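PDB 4NOH: lipoprotein, putative from Bacillus anthracis, which is of unknown function but is probably a lipid-modified protein held at the cell membrane, and may itself bind lipid. Local coordinates for residues N30-K35 with K49-K54; M60-V65 with V69-A74; E104-V107 with A112-Y115; P133-G138 with K159-H164. All coordinates share one frame; numbering follows the deposited sequence. Where two conformers were deposited one is given.

Interaction 1. Residues N30-K35 with K49-K54; sequences NKFEAK and KTTAEK
F32 and E33 on strand 26-39 meet T51 and K54 on helix 49-57, a helix packed across a strand of the large mixed sheet. The axes of the two short segments come within 8.6 Å, and their directions differ by 142°. Going along the strand, F32 comes first. Its backbone pairs with I137 on the neighbouring strand 134-142, while its side chain leans toward the helix. A chi1 of -52° sets CG opposite the carbonyl carbon, and the buried ring reaches on from T51 toward K54. F32 CB touches T51 CG2 at 3.8 Å, and further out CE1 lies 3.9 Å from the backbone C of K54 and 4.1 Å from K54 CB. T51 and K54 thus take CB and one ring corner of the phenylalanine between them, and both approach the ring obliquely. The lysine chain runs on, extended, away from the strand.

E33 follows. Its carboxylate turns to the hydroxyl of Y127, and what meets the helix is the main chain of E33. E33 O sits 3.6 Å from T51 CG2, the methyl that also meets F32. The N-H of E33 points away from strand 134-142 and is taken up by a water, at 2.9 Å from E33 N to the water oxygen. That water gives a hydrogen bond back to T51 OG1 at 2.8 Å.

Interaction 2. Residues M60-V65 with V69-A74; sequences MLKKVV and VEPIKA
K62 lies over V69 and P71 in a beta hairpin, where strand 61-65 turns back along strand 68-71. Strand 107-109 flanks 61-65 on its other edge and completes a small three-stranded antiparallel sheet. K62 and P71 form a non-hydrogen-bonded pair, as do V64 and V69, with K63 and E70 the hydrogen-bonded pair between them.

The K62 side chain can be followed outward. CB rests 3.8 Å from V69 CB, and CG lies 4.0 Å from P71 CA. CD then comes to 3.6 Å from V69 CG2, the shortest of these four contacts, and CE passes 4.2 Å from P71 CG. Because the chain is extended beyond CG, it runs beside the proline ring and carries NZ past it to a salt bridge with D111 and a hydrogen bond to the carbonyl of E167. The hydrocarbon part therefore covers the hairpin face while the charge is spent on other parts of the chain.

On the backbone, K63 N reaches E70 O at 2.7 Å from a position 36° above the carbonyl plane, whereas E70 N bonds K63 O at 2.8 Å within that group's plane. Nearer the helix, L61 CB packs on the CG1 and CD1 atoms of I72, and both residues also touch V56 of helix 49-57. L61 O collects two donors: I72 N at 3.0 Å, in the carbonyl plane, and a water at 2.7 Å that also donates to I72 O.

Interaction 3. Residues E104-V107 with A112-Y115; sequences EGNV and ARKY
The backbones of N106 and R113 stay apart, CA to CA 9.7 Å, one just ahead of the short strand 107-109 and the other in the loop that follows it, so their side chains must span the gap. R113 starts with CG opposite its own N (chi1 -171°) and bends at chi3, which brings the guanidinium group round to the asparagine. NH2 gives a hydrogen bond of 2.8 Å to N106 OD1, nearly straight at 163°. OD1 comes in at the guanidinium edge, and the amide plane is turned only 24° from that of the guanidinium, so the two groups lie almost in one plane instead of stacking.

A water completes the join. It accepts from R113 NH1 at 2.8 Å and donates to N106 OD1 and to V107 O, each also at 2.8 Å. OD1 therefore holds two donors, while NH1 has a second acceptor in the carbonyl of D117. The backbone of N106 is also hydrogen-bonded to V64 on strand 61-65. Here a single arginine-asparagine bond, doubled by a water bridge, links the two loops flanking an outer strand of a small antiparallel sheet.

Interaction 4. Residues P133-G138 with K159-H164; sequences PVKTIG and KVEEAH
K135 on strand 134-142 and E161, in the segment leading to strand 162-166, reach toward each other across strand 5-10, near one edge of the large mixed sheet. E161 and E162 both face Y9 of that middle strand, which makes a classic beta bulge.

The ionic contact is the salt bridge K135 NZ to E161 OE2. At 2.3 Å it is too short to be taken literally, and E161 was modelled in two conformers, so its exact length is doubtful. The two side chains cross at about a right angle. K135 folds at chi2 (-72°) to bring its amine to the carboxylate, while E161 comes out extended to meet it across a gap of 10.0 Å between the CA atoms. K135 NZ also has a salt bridge to D11, so the amine has two acidic partners, which probably help to keep it charged.

Among the hydrogen bonds outside the salt bridge, E161 OE1 pairs with the hydroxyl of Y115, while H164 NE2 bonds the hydroxyl of Y9, the rings of these last two meeting with nearly parallel planes.

The bulge has its own polar arrangement. E162 turns its carboxylate back on the chain, and its OE2 forms a salt bridge with K155 of helix 150-156. A163 N also donates to it, 2.8 Å from E162 OE2, which accepts on its anti lone pair.

Overall arrangement
From the N terminus the four contacts follow in series, none crossing or enclosing another. Interaction 1 closes first, bringing helix 49-57 back over strand 26-39. The chain runs straight from that helix into interaction 2, the hairpin, and A52 packs against L61 where they join. Interaction 3 then brackets strand 107-109, which pairs with the hairpin, so 2 and 3 share the small sheet, with centres about 9 Å apart. Interaction 4 comes last, closing the excursion through helix 150-156. Its strand 134-142 pairs with 26-39 of interaction 1, and Y115, at the end of interaction 3, reaches E161. Interactions 1 and 4 thus lie on the large sheet, and 112-115 connects its edge to the small one.

Interaction 1. Residues N30-K35 with K49-K54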
loop_
_atom_site.group_PDB
_atom_site.type_symbol
_atom_site.label_atom_id
_atom_site.label_comp_id
_atom_site.label_asym_id
_atom_site.label_seq_id
_atom_site.Cartn_x
_atom_site.Cartn_y
_atom_site.Cartn_z
ATOM N N ASN A 30 -0.430 -11.892 -0.338
ATOM C CA ASN A 30 -1.540 -11.108 -0.826
ATOM C C ASN A 30 -0.998 -10.137 -1.862
ATOM O O ASN A 30 0.077 -9.546 -1.677
ATOM C CB ASN A 30 -2.237 -10.331 0.312
ATOM C CG ASN A 30 -2.780 -11.222 1.405
ATOM O OD1 ASN A 30 -2.044 -11.682 2.274
ATOM N ND2 ASN A 30 -4.094 -11.402 1.413
ATOM N N LYS A 31 -1.706 -9.974 -2.955
ATOM C CA LYS A 31 -1.339 -8.985 -3.973
ATOM C C LYS A 31 -2.478 -7.990 -4.127
ATOM O O LYS A 31 -3.663 -8.360 -4.268
ATOM C CB LYS A 31 -1.019 -9.639 -5.305
ATOM C CG LYS A 31 0.253 -10.473 -5.265
ATOM C CD LYS A 31 0.522 -11.162 -6.595
ATOM C CE LYS A 31 -0.620 -12.090 -6.984
ATOM N NZ LYS A 31 -0.238 -12.950 -8.139
ATOM N N PHE A 32 -2.124 -6.721 -4.102
ATOM C CA PHE A 32 -3.093 -5.631 -4.226
ATOM C C PHE A 32 -2.641 -4.746 -5.373
ATOM O O PHE A 32 -1.470 -4.401 -5.465
ATOM C CB PHE A 32 -3.155 -4.789 -2.937
ATOM C CG PHE A 32 -3.362 -5.581 -1.668
ATOM C CD1 PHE A 32 -4.615 -6.072 -1.325
ATOM C CD2 PHE A 32 -2.297 -5.821 -0.816
ATOM C CE1 PHE A 32 -4.796 -6.803 -0.173
ATOM C CE2 PHE A 32 -2.483 -6.569 0.341
ATOM C CZ PHE A 32 -3.733 -7.054 0.655
ATOM N N GLU A 33 -3.551 -4.368 -6.250
ATOM C CA GLU A 33 -3.227 -3.471 -7.331
ATOM C C GLU A 33 -3.508 -2.024 -6.933
ATOM O O GLU A 33 -4.474 -1.708 -6.216
ATOM C CB GLU A 33 -4.075 -3.803 -8.554
ATOM C CG GLU A 33 -3.762 -2.969 -9.765
ATOM C CD GLU A 33 -4.762 -3.175 -10.881
ATOM O OE1 GLU A 33 -4.637 -4.212 -11.568
ATOM O OE2 GLU A 33 -5.643 -2.299 -11.096
ATOM N N ALA A 34 -2.647 -1.122 -7.393
ATOM C CA ALA A 34 -2.859 0.293 -7.190
ATOM C C ALA A 34 -2.265 1.043 -8.373
ATOM O O ALA A 34 -1.603 0.444 -9.235
ATOM C CB ALA A 34 -2.217 0.757 -5.882
ATOM N N LYS A 35 -2.532 2.336 -8.442
ATOM C CA LYS A 35 -1.968 3.196 -9.476
ATOM C C LYS A 35 -1.133 4.278 -8.797
ATOM O O LYS A 35 -1.557 4.863 -7.793
ATOM C CB LYS A 35 -3.086 3.808 -10.310
ATOM C CG LYS A 35 -3.800 2.792 -11.177
ATOM C CD LYS A 35 -5.053 3.288 -11.875
ATOM C CE LYS A 35 -5.658 2.176 -12.725
ATOM N NZ LYS A 35 -6.903 2.599 -13.439
ATOM N N LYS A 49 -11.923 0.967 -3.893
ATOM C CA LYS A 49 -12.581 0.575 -2.642
ATOM C C LYS A 49 -12.454 -0.927 -2.379
ATOM O O LYS A 49 -12.160 -1.354 -1.264
ATOM C CB LYS A 49 -14.049 0.972 -2.676
ATOM C CG LYS A 49 -14.797 0.591 -1.420
ATOM C CD LYS A 49 -16.261 0.936 -1.510
ATOM C CE LYS A 49 -16.983 0.406 -0.289
ATOM N NZ LYS A 49 -18.427 0.693 -0.343
ATOM N N THR A 50 -12.667 -1.730 -3.404
ATOM C CA THR A 50 -12.624 -3.160 -3.235
ATOM C C THR A 50 -11.253 -3.599 -2.723
ATOM O O THR A 50 -11.146 -4.419 -1.823
ATOM C CB THR A 50 -13.045 -3.856 -4.531
ATOM O OG1 THR A 50 -14.446 -3.628 -4.740
ATOM C CG2 THR A 50 -12.832 -5.324 -4.456
ATOM N N THR A 51 -10.208 -3.034 -3.292
ATOM C CA THR A 51 -8.851 -3.364 -2.911
ATOM C C THR A 51 -8.550 -2.880 -1.513
ATOM O O THR A 51 -7.971 -3.614 -0.685
ATOM C CB THR A 51 -7.854 -2.761 -3.901
ATOM O OG1 THR A 51 -8.037 -3.382 -5.192
ATOM C CG2 THR A 51 -6.399 -2.947 -3.442
ATOM N N ALA A 52 -8.915 -1.636 -1.226
ATOM C CA ALA A 52 -8.646 -1.103 0.108
ATOM C C ALA A 52 -9.356 -1.885 1.214
ATOM O O ALA A 52 -8.800 -2.112 2.293
ATOM C CB ALA A 52 -8.943 0.407 0.178
ATOM N N GLU A 53 -10.574 -2.344 0.935
ATOM C CA GLU A 53 -11.302 -3.175 1.898
ATOM C C GLU A 53 -10.510 -4.448 2.168
ATOM O O GLU A 53 -10.414 -4.925 3.304
ATOM C CB GLU A 53 -12.685 -3.534 1.376
ATOM C CG GLU A 53 -13.694 -2.399 1.441
ATOM C CD GLU A 53 -15.084 -2.803 0.938
ATOM O OE1 GLU A 53 -15.208 -3.680 0.033
ATOM O OE2 GLU A 53 -16.074 -2.242 1.440
ATOM N N LYS A 54 -9.948 -5.015 1.105
ATOM C CA LYS A 54 -9.147 -6.250 1.286
ATOM C C LYS A 54 -7.868 -5.971 2.094
ATOM O O LYS A 54 -7.448 -6.801 2.903
ATOM C CB LYS A 54 -8.862 -6.896 -0.069
ATOM C CG LYS A 54 -10.114 -7.497 -0.698
ATOM C CD LYS A 54 -9.917 -7.895 -2.146
ATOM C CE LYS A 54 -11.173 -8.543 -2.713
ATOM N NZ LYS A 54 -11.037 -8.720 -4.173
HETATM O O HOH W 1 -6.238 -5.342 -6.006
#

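Interaction 2. Residues M60-V65 with V69-A74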
loop_
_atom_site.group_PDB
_atom_site.type_symbol
_atom_site.label_atom_id
_atom_site.label_comp_id
_atom_site.label_asym_id
_atom_site.label_seq_id
_atom_site.Cartn_x
_atom_site.Cartn_y
_atom_site.Cartn_z
HETATM N N MSE A 60 -3.443 -4.200 6.953
HETATM C CA MSE A 60 -2.292 -3.556 6.309
HETATM C C MSE A 60 -2.354 -2.075 6.166
HETATM O O MSE A 60 -1.362 -1.460 5.798
HETATM C CB MSE A 60 -1.999 -4.240 4.955
HETATM C CG MSE A 60 -1.127 -5.486 5.129
HETATM SE SE MSE A 60 0.653 -5.109 5.985
HETATM C CE MSE A 60 0.337 -6.172 7.587
ATOM N N LEU A 61 -3.522 -1.495 6.401
ATOM C CA LEU A 61 -3.669 -0.042 6.462
ATOM C C LEU A 61 -3.604 0.311 7.925
ATOM O O LEU A 61 -4.461 -0.083 8.709
ATOM C CB LEU A 61 -4.939 0.450 5.787
ATOM C CG LEU A 61 -4.926 0.456 4.250
ATOM C CD1 LEU A 61 -6.317 0.700 3.732
ATOM C CD2 LEU A 61 -4.006 1.555 3.722
ATOM N N LYS A 62 -2.611 1.090 8.306
ATOM C CA LYS A 62 -2.369 1.358 9.712
ATOM C C LYS A 62 -2.266 2.835 10.043
ATOM O O LYS A 62 -1.558 3.574 9.369
ATOM C CB LYS A 62 -1.047 0.669 10.137
ATOM C CG LYS A 62 -0.977 -0.831 9.811
ATOM C CD LYS A 62 0.149 -1.541 10.536
ATOM C CE LYS A 62 0.191 -3.027 10.229
ATOM N NZ LYS A 62 1.212 -3.766 11.033
ATOM N N LYS A 63 -2.965 3.247 11.096
ATOM C CA LYS A 63 -2.922 4.621 11.540
ATOM C C LYS A 63 -1.625 4.822 12.295
ATOM O O LYS A 63 -1.218 3.967 13.097
ATOM C CB LYS A 63 -4.093 4.941 12.469
ATOM C CG LYS A 63 -4.124 6.399 12.919
ATOM C CD LYS A 63 -5.114 6.670 14.058
ATOM C CE LYS A 63 -6.420 5.911 13.914
ATOM N NZ LYS A 63 -6.341 4.522 14.465
ATOM N N VAL A 64 -0.974 5.950 12.052
ATOM C CA VAL A 64 0.241 6.286 12.765
ATOM C C VAL A 64 -0.163 6.813 14.151
ATOM O O VAL A 64 -0.983 7.712 14.245
ATOM C CB VAL A 64 1.042 7.337 11.980
ATOM C CG1 VAL A 64 2.242 7.798 12.781
ATOM C CG2 VAL A 64 1.467 6.787 10.635
ATOM N N VAL A 65 0.411 6.225 15.201
ATOM C CA VAL A 65 0.107 6.604 16.579
ATOM C C VAL A 65 1.411 6.761 17.325
ATOM O O VAL A 65 2.101 5.783 17.581
ATOM C CB VAL A 65 -0.775 5.539 17.274
ATOM C CG1 VAL A 65 -1.016 5.899 18.743
ATOM C CG2 VAL A 65 -2.105 5.378 16.542
ATOM N N VAL A 69 2.255 2.103 15.076
ATOM C CA VAL A 69 1.131 2.027 14.143
ATOM C C VAL A 69 0.057 1.115 14.684
ATOM O O VAL A 69 0.333 0.204 15.461
ATOM C CB VAL A 69 1.556 1.514 12.735
ATOM C CG1 VAL A 69 2.326 2.585 11.974
ATOM C CG2 VAL A 69 2.343 0.217 12.820
ATOM N N GLU A 70 -1.187 1.388 14.298
ATOM C CA GLU A 70 -2.332 0.586 14.714
ATOM C C GLU A 70 -3.235 0.387 13.495
ATOM O O GLU A 70 -3.656 1.362 12.880
ATOM C CB GLU A 70 -3.122 1.287 15.827
ATOM C CG GLU A 70 -2.370 1.477 17.136
ATOM C CD GLU A 70 -3.208 2.155 18.208
ATOM O OE1 GLU A 70 -4.451 2.254 18.041
ATOM O OE2 GLU A 70 -2.632 2.571 19.240
ATOM N N PRO A 71 -3.518 -0.877 13.134
ATOM C CA PRO A 71 -4.366 -1.139 11.982
ATOM C C PRO A 71 -5.759 -0.588 12.140
ATOM O O PRO A 71 -6.377 -0.732 13.221
ATOM C CB PRO A 71 -4.432 -2.663 11.909
ATOM C CG PRO A 71 -3.229 -3.130 12.631
ATOM C CD PRO A 71 -2.961 -2.119 13.698
ATOM N N ILE A 72 -6.233 0.046 11.067
ATOM C CA ILE A 72 -7.597 0.520 11.035
ATOM C C ILE A 72 -8.457 -0.727 10.901
ATOM O O ILE A 72 -8.045 -1.737 10.323
ATOM C CB ILE A 72 -7.866 1.600 9.965
ATOM C CG1 ILE A 72 -7.779 1.074 8.526
ATOM C CG2 ILE A 72 -6.958 2.782 10.203
ATOM C CD1 ILE A 72 -8.144 2.123 7.491
ATOM N N LYS A 73 -9.662 -0.645 11.454
ATOM C CA LYS A 73 -10.584 -1.773 11.490
ATOM C C LYS A 73 -11.695 -1.665 10.469
ATOM O O LYS A 73 -12.373 -2.640 10.177
ATOM C CB LYS A 73 -11.140 -1.924 12.909
ATOM C CG LYS A 73 -10.053 -2.210 13.932
ATOM C CD LYS A 73 -9.232 -3.422 13.473
ATOM C CE LYS A 73 -8.080 -3.775 14.401
ATOM N NZ LYS A 73 -7.311 -4.920 13.838
ATOM N N ALA A 74 -11.866 -0.476 9.915
ATOM C CA ALA A 74 -12.873 -0.253 8.895
ATOM C C ALA A 74 -12.330 0.760 7.941
ATOM O O ALA A 74 -11.534 1.617 8.313
ATOM C CB ALA A 74 -14.155 0.265 9.516
HETATM O O HOH W 2 -6.008 -2.288 8.359
#

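Interaction 3. Residues E104-V107 with A112-Y115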
loop_
_atom_site.group_PDB
_atom_site.type_symbol
_atom_site.label_atom_id
_atom_site.label_comp_id
_atom_site.label_asym_id
_atom_site.label_seq_id
_atom_site.Cartn_x
_atom_site.Cartn_y
_atom_site.Cartn_z
ATOM N N GLU A 104 -8.637 11.849 5.406
ATOM C CA GLU A 104 -9.035 10.863 6.417
ATOM C C GLU A 104 -7.912 10.463 7.386
ATOM O O GLU A 104 -7.977 9.415 7.990
ATOM C CB GLU A 104 -9.668 9.631 5.770
ATOM C CG GLU A 104 -11.022 9.906 5.136
ATOM C CD GLU A 104 -12.157 10.058 6.129
ATOM O OE1 GLU A 104 -11.953 9.949 7.363
ATOM O OE2 GLU A 104 -13.287 10.290 5.667
ATOM N N GLY A 105 -6.880 11.288 7.525
ATOM C CA GLY A 105 -5.881 11.019 8.534
ATOM C C GLY A 105 -4.568 10.455 8.057
ATOM O O GLY A 105 -4.346 10.240 6.856
ATOM N N ASN A 106 -3.688 10.260 9.025
ATOM C CA ASN A 106 -2.355 9.757 8.772
ATOM C C ASN A 106 -2.332 8.244 8.901
ATOM O O ASN A 106 -2.025 7.681 9.976
ATOM C CB ASN A 106 -1.345 10.403 9.714
ATOM C CG ASN A 106 0.075 10.079 9.346
ATOM O OD1 ASN A 106 0.334 9.500 8.275
ATOM N ND2 ASN A 106 1.022 10.460 10.201
ATOM N N VAL A 107 -2.646 7.590 7.791
ATOM C CA VAL A 107 -2.678 6.133 7.683
ATOM C C VAL A 107 -1.677 5.744 6.595
ATOM O O VAL A 107 -1.552 6.426 5.590
ATOM C CB VAL A 107 -4.082 5.653 7.312
ATOM C CG1 VAL A 107 -4.106 4.149 7.034
ATOM C CG2 VAL A 107 -5.094 6.027 8.374
ATOM N N ALA A 112 5.392 1.785 8.132
ATOM C CA ALA A 112 6.067 3.034 7.850
ATOM C C ALA A 112 5.594 3.521 6.494
ATOM O O ALA A 112 5.134 2.730 5.663
ATOM C CB ALA A 112 7.570 2.791 7.807
ATOM N N ARG A 113 5.754 4.804 6.237
ATOM C CA ARG A 113 5.416 5.388 4.958
ATOM C C ARG A 113 6.476 5.033 3.943
ATOM O O ARG A 113 7.605 5.522 4.009
ATOM C CB ARG A 113 5.357 6.889 5.100
ATOM C CG ARG A 113 4.783 7.580 3.855
ATOM C CD ARG A 113 4.840 9.108 3.933
ATOM N NE ARG A 113 4.381 9.436 5.265
ATOM C CZ ARG A 113 3.112 9.428 5.637
ATOM N NH1 ARG A 113 2.135 9.337 4.735
ATOM N NH2 ARG A 113 2.829 9.540 6.908
ATOM N N LYS A 114 6.154 4.158 3.017
ATOM C CA LYS A 114 7.095 3.714 2.004
ATOM C C LYS A 114 6.441 3.815 0.631
ATOM O O LYS A 114 5.227 3.701 0.508
ATOM C CB LYS A 114 7.512 2.263 2.290
ATOM C CG LYS A 114 8.298 2.081 3.561
ATOM C CD LYS A 114 9.679 2.677 3.485
ATOM C CE LYS A 114 10.442 2.446 4.763
ATOM N NZ LYS A 114 11.824 3.017 4.739
ATOM N N TYR A 115 7.273 4.068 -0.386
ATOM C CA TYR A 115 6.876 4.060 -1.803
ATOM C C TYR A 115 6.072 5.260 -2.296
ATOM O O TYR A 115 6.067 5.561 -3.486
ATOM C CB TYR A 115 6.137 2.769 -2.156
ATOM C CG TYR A 115 6.059 2.466 -3.647
ATOM C CD1 TYR A 115 7.210 2.213 -4.362
ATOM C CD2 TYR A 115 4.831 2.342 -4.311
ATOM C CE1 TYR A 115 7.153 1.903 -5.697
ATOM C CE2 TYR A 115 4.783 2.016 -5.668
ATOM C CZ TYR A 115 5.964 1.797 -6.329
ATOM O OH TYR A 115 5.972 1.475 -7.669
HETATM O O HOH W 3 -0.466 8.977 5.659
#

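Interaction 4. Residues P133-G138 with K159-H164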
loop_
_atom_site.group_PDB
_atom_site.type_symbol
_atom_site.label_atom_id
_atom_site.label_comp_id
_atom_site.label_asym_id
_atom_site.label_seq_id
_atom_site.Cartn_x
_atom_site.Cartn_y
_atom_site.Cartn_z
ATOM N N PRO A 133 0.051 4.575 -14.135
ATOM C CA PRO A 133 0.611 3.241 -14.201
ATOM C C PRO A 133 0.200 2.379 -13.020
ATOM O O PRO A 133 0.187 2.841 -11.873
ATOM C CB PRO A 133 2.135 3.472 -14.225
ATOM C CG PRO A 133 2.352 4.870 -13.759
ATOM C CD PRO A 133 1.088 5.625 -13.999
ATOM N N VAL A 134 -0.157 1.144 -13.329
ATOM C CA VAL A 134 -0.532 0.173 -12.326
ATOM C C VAL A 134 0.724 -0.440 -11.689
ATOM O O VAL A 134 1.732 -0.742 -12.342
ATOM C CB VAL A 134 -1.458 -0.927 -12.910
ATOM C CG1 VAL A 134 -1.659 -2.047 -11.921
ATOM C CG2 VAL A 134 -2.816 -0.360 -13.305
ATOM N N LYS A 135 0.655 -0.607 -10.384
ATOM C CA LYS A 135 1.728 -1.171 -9.610
ATOM C C LYS A 135 1.090 -2.198 -8.690
ATOM O O LYS A 135 -0.123 -2.172 -8.437
ATOM C CB LYS A 135 2.460 -0.093 -8.781
ATOM C CG LYS A 135 3.301 0.896 -9.605
ATOM C CD LYS A 135 4.576 0.235 -10.160
ATOM C CE LYS A 135 5.516 1.230 -10.836
ATOM N NZ LYS A 135 6.685 0.559 -11.479
ATOM N N THR A 136 1.902 -3.105 -8.199
ATOM C CA THR A 136 1.464 -4.129 -7.273
ATOM C C THR A 136 2.061 -3.907 -5.888
ATOM O O THR A 136 3.253 -3.579 -5.757
ATOM C CB THR A 136 1.865 -5.526 -7.795
ATOM O OG1 THR A 136 1.155 -5.769 -9.006
ATOM C CG2 THR A 136 1.558 -6.603 -6.756
ATOM N N ILE A 137 1.224 -4.026 -4.869
ATOM C CA ILE A 137 1.633 -4.015 -3.495
ATOM C C ILE A 137 1.484 -5.435 -3.040
ATOM O O ILE A 137 0.387 -5.982 -3.041
ATOM C CB ILE A 137 0.718 -3.133 -2.618
ATOM C CG1 ILE A 137 0.651 -1.685 -3.125
ATOM C CG2 ILE A 137 1.133 -3.191 -1.155
ATOM C CD1 ILE A 137 -0.661 -1.029 -2.801
ATOM N N GLY A 138 2.593 -6.041 -2.657
ATOM C CA GLY A 138 2.586 -7.407 -2.215
ATOM C C GLY A 138 2.924 -7.551 -0.752
ATOM O O GLY A 138 3.786 -6.859 -0.227
ATOM N N LYS A 159 14.241 -6.493 -8.402
ATOM C CA LYS A 159 12.921 -7.007 -8.794
ATOM C C LYS A 159 11.816 -6.099 -8.302
ATOM O O LYS A 159 10.861 -5.799 -9.047
ATOM C CB LYS A 159 12.733 -8.439 -8.302
ATOM C CG LYS A 159 13.707 -9.418 -8.946
ATOM C CD LYS A 159 13.552 -10.825 -8.393
ATOM C CE LYS A 159 14.569 -11.777 -8.983
ATOM N NZ LYS A 159 14.496 -13.080 -8.268
ATOM N N VAL A 160 11.929 -5.642 -7.055
ATOM C CA VAL A 160 10.936 -4.712 -6.535
ATOM C C VAL A 160 11.588 -3.366 -6.263
ATOM O O VAL A 160 12.805 -3.273 -6.046
ATOM C CB VAL A 160 10.243 -5.222 -5.279
ATOM C CG1 VAL A 160 9.516 -6.513 -5.592
ATOM C CG2 VAL A 160 11.209 -5.399 -4.132
ATOM N N GLU A 161 10.738 -2.332 -6.314
ATOM C CA GLU A 161 11.137 -0.919 -6.145
ATOM C C GLU A 161 11.351 -0.497 -4.682
ATOM O O GLU A 161 12.150 0.417 -4.397
ATOM C CB GLU A 161 10.078 -0.016 -6.806
ATOM C CG GLU A 161 9.944 -0.293 -8.308
ATOM C CD GLU A 161 8.894 0.519 -9.033
ATOM O OE1 GLU A 161 8.466 1.578 -8.536
ATOM O OE2 GLU A 161 8.513 0.092 -10.148
ATOM N N GLU A 162 10.646 -1.164 -3.763
ATOM C CA GLU A 162 10.720 -0.848 -2.358
ATOM C C GLU A 162 10.183 -2.026 -1.560
ATOM O O GLU A 162 9.408 -2.828 -2.065
ATOM C CB GLU A 162 9.876 0.407 -2.090
ATOM C CG GLU A 162 9.890 0.912 -0.650
ATOM C CD GLU A 162 11.285 1.216 -0.122
ATOM O OE1 GLU A 162 11.636 2.412 -0.007
ATOM O OE2 GLU A 162 12.065 0.266 0.140
ATOM N N ALA A 163 10.663 -2.157 -0.329
ATOM C CA ALA A 163 10.236 -3.223 0.555
ATOM C C ALA A 163 10.510 -2.829 1.985
ATOM O O ALA A 163 11.446 -2.096 2.264
ATOM C CB ALA A 163 10.941 -4.534 0.218
ATOM N N HIS A 164 9.665 -3.304 2.901
ATOM C CA HIS A 164 9.847 -3.040 4.315
ATOM C C HIS A 164 9.277 -4.158 5.156
ATOM O O HIS A 164 8.353 -4.873 4.725
ATOM C CB HIS A 164 9.325 -1.642 4.748
ATOM C CG HIS A 164 7.892 -1.341 4.404
ATOM N ND1 HIS A 164 7.035 -0.754 5.306
ATOM C CD2 HIS A 164 7.199 -1.447 3.247
ATOM C CE1 HIS A 164 5.866 -0.528 4.722
ATOM N NE2 HIS A 164 5.950 -0.912 3.466
#